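Local coordinates for protein SusD homolog (Bacteroides thetaiotaomicron VPI-5482, PDB 3FDH) that probably binds glycans for uptake at the outer membrane, as a member of the SusD/RagB family and likely lipoprotein, at residues R281-P286 / A423-S428. Sequence-based numbering, arbitrary orientation.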
loop_
_atom_site.group_PDB
_atom_site.type_symbol
_atom_site.label_atom_id
_atom_site.label_comp_id
_atom_site.label_asym_id
_atom_site.label_seq_id
_atom_site.Cartn_x
_atom_site.Cartn_y
_atom_site.Cartn_z
ATOM N N ARG A 281 -12.614 15.949 -9.938
ATOM C CA ARG A 281 -12.255 16.546 -8.679
ATOM C C ARG A 281 -10.850 16.338 -8.149
ATOM O O ARG A 281 -10.359 17.166 -7.386
ATOM C CB ARG A 281 -13.301 16.071 -7.670
ATOM C CG ARG A 281 -13.181 16.676 -6.364
ATOM C CD ARG A 281 -14.450 16.555 -5.578
ATOM N NE ARG A 281 -14.214 17.035 -4.216
ATOM C CZ ARG A 281 -14.136 18.316 -3.862
ATOM N NH1 ARG A 281 -14.271 19.257 -4.768
ATOM N NH2 ARG A 281 -13.882 18.645 -2.614
ATOM N N ALA A 282 -10.173 15.286 -8.629
ATOM C CA ALA A 282 -8.878 14.880 -8.094
ATOM C C ALA A 282 -7.649 15.239 -8.945
ATOM O O ALA A 282 -6.579 14.678 -8.780
ATOM C CB ALA A 282 -8.885 13.374 -7.833
ATOM N N PHE A 283 -7.826 16.176 -9.840
ATOM C CA PHE A 283 -6.757 16.630 -10.754
ATOM C C PHE A 283 -6.577 18.124 -10.804
ATOM O O PHE A 283 -7.533 18.882 -10.838
ATOM C CB PHE A 283 -6.990 16.100 -12.183
ATOM C CG PHE A 283 -6.956 14.611 -12.281
ATOM C CD1 PHE A 283 -5.757 13.933 -12.208
ATOM C CD2 PHE A 283 -8.106 13.888 -12.474
ATOM C CE1 PHE A 283 -5.719 12.553 -12.281
ATOM C CE2 PHE A 283 -8.071 12.506 -12.557
ATOM C CZ PHE A 283 -6.873 11.837 -12.473
ATOM N N PHE A 284 -5.307 18.522 -10.800
ATOM C CA PHE A 284 -4.876 19.894 -10.898
ATOM C C PHE A 284 -3.925 20.079 -12.083
ATOM O O PHE A 284 -3.081 19.245 -12.408
ATOM C CB PHE A 284 -4.143 20.421 -9.649
ATOM C CG PHE A 284 -4.877 20.232 -8.340
ATOM C CD1 PHE A 284 -6.259 20.267 -8.264
ATOM C CD2 PHE A 284 -4.141 20.114 -7.154
ATOM C CE1 PHE A 284 -6.910 20.125 -7.037
ATOM C CE2 PHE A 284 -4.774 19.981 -5.929
ATOM C CZ PHE A 284 -6.171 19.982 -5.870
ATOM N N THR A 285 -4.091 21.226 -12.716
ATOM C CA THR A 285 -3.247 21.584 -13.847
ATOM C C THR A 285 -1.838 21.943 -13.389
ATOM O O THR A 285 -1.552 22.069 -12.187
ATOM C CB THR A 285 -3.777 22.868 -14.565
ATOM O OG1 THR A 285 -3.640 23.996 -13.677
ATOM C CG2 THR A 285 -5.248 22.710 -15.031
ATOM N N PRO A 286 -0.931 22.088 -14.359
ATOM C CA PRO A 286 0.353 22.680 -14.034
ATOM C C PRO A 286 0.109 24.117 -13.579
ATOM O O PRO A 286 -0.998 24.647 -13.715
ATOM C CB PRO A 286 1.109 22.679 -15.372
ATOM C CG PRO A 286 0.317 21.863 -16.312
ATOM C CD PRO A 286 -1.063 21.732 -15.785
ATOM N N ALA A 423 -10.151 2.807 -5.691
ATOM C CA ALA A 423 -10.206 3.267 -4.282
ATOM C C ALA A 423 -8.861 3.494 -3.620
ATOM O O ALA A 423 -8.695 4.320 -2.745
ATOM C CB ALA A 423 -10.985 2.281 -3.428
HETATM N N MSE A 424 -7.903 2.719 -4.074
HETATM C CA MSE A 424 -6.561 2.622 -3.459
HETATM C C MSE A 424 -5.506 3.571 -4.068
HETATM O O MSE A 424 -4.353 3.647 -3.672
HETATM C CB MSE A 424 -6.187 1.151 -3.318
HETATM C CG MSE A 424 -7.047 0.470 -2.341
HETATM SE SE MSE A 424 -6.711 -1.378 -1.954
HETATM C CE MSE A 424 -5.051 -1.276 -0.931
ATOM N N TRP A 425 -6.034 4.409 -4.939
ATOM C CA TRP A 425 -5.316 5.577 -5.497
ATOM C C TRP A 425 -5.496 6.716 -4.494
ATOM O O TRP A 425 -6.594 7.043 -4.086
ATOM C CB TRP A 425 -5.976 6.005 -6.799
ATOM C CG TRP A 425 -5.471 7.255 -7.389
ATOM C CD1 TRP A 425 -4.160 7.594 -7.579
ATOM C CD2 TRP A 425 -6.242 8.309 -7.966
ATOM N NE1 TRP A 425 -4.048 8.810 -8.206
ATOM C CE2 TRP A 425 -5.321 9.290 -8.429
ATOM C CE3 TRP A 425 -7.631 8.540 -8.133
ATOM C CZ2 TRP A 425 -5.731 10.440 -9.063
ATOM C CZ3 TRP A 425 -8.026 9.710 -8.710
ATOM C CH2 TRP A 425 -7.081 10.639 -9.203
ATOM N N GLY A 426 -4.402 7.333 -4.135
ATOM C CA GLY A 426 -4.375 8.437 -3.204
ATOM C C GLY A 426 -3.031 8.801 -2.608
ATOM O O GLY A 426 -1.964 8.482 -3.181
ATOM N N ALA A 427 -3.105 9.439 -1.452
ATOM C CA ALA A 427 -1.940 9.879 -0.650
ATOM C C ALA A 427 -1.800 8.996 0.577
ATOM O O ALA A 427 -1.030 9.285 1.519
ATOM C CB ALA A 427 -2.147 11.383 -0.206
ATOM N N SER A 428 -2.562 7.909 0.579
ATOM C CA SER A 428 -2.672 7.003 1.744
ATOM C C SER A 428 -1.614 5.912 1.895
ATOM O O SER A 428 -1.595 5.198 2.910
ATOM C CB SER A 428 -4.073 6.361 1.812
ATOM O OG SER A 428 -5.095 7.346 1.816
#
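Trp425 sets the far end of its indole against two side chains of the 281-286 segment, Ala282 and Phe283. Its outermost carbon does most of the touching. Trp425 CH2 lies 3.5 Å from Phe283 CZ and 3.6 Å from Ala282 CB. The contact then spreads along the six-membered ring in two directions. Trp425 CZ2 comes to 3.8 Å from Phe283 CE1, and Trp425 CZ3 to 3.9 Å from Ala282 CB. The two aromatic rings are neither stacked nor edge-to-face. Their planes meet at 32°, with the centroid of the Phe283 ring 5.3 Å from that of the Trp425 six-membered ring. The end of the indole meets the CZ end of the Phe283 ring obliquely, over CZ, CE1 and CE2. One torsion accounts for the reach. Trp425 CG stands anti to the backbone N (chi1 173°), which sends the indole across toward the strand, while the backbones stay apart: Ala282 CA and Gly426 CA are 9.3 Å apart. With an alanine at Phe283, Trp425 CH2 and CZ2 would probably lose their aromatic neighbour and a gap would open beside them.

Further partners fix the indole. Glu52 accepts a hydrogen bond from Trp425 NE1, the Phe322 ring meets the Trp425 ring edge-to-face, and Leu271 of helix 265-274 touches both Phe283 and Trp425. The contact joins the short strand 283-284 to the loop between helices 412-423 and 431-443, within the largely helical SusD-like fold. Across the two segments the chemistry is wholly apolar. It rests on shape and buried carbon surface, while the one polar atom of the indole is satisfied by Glu52.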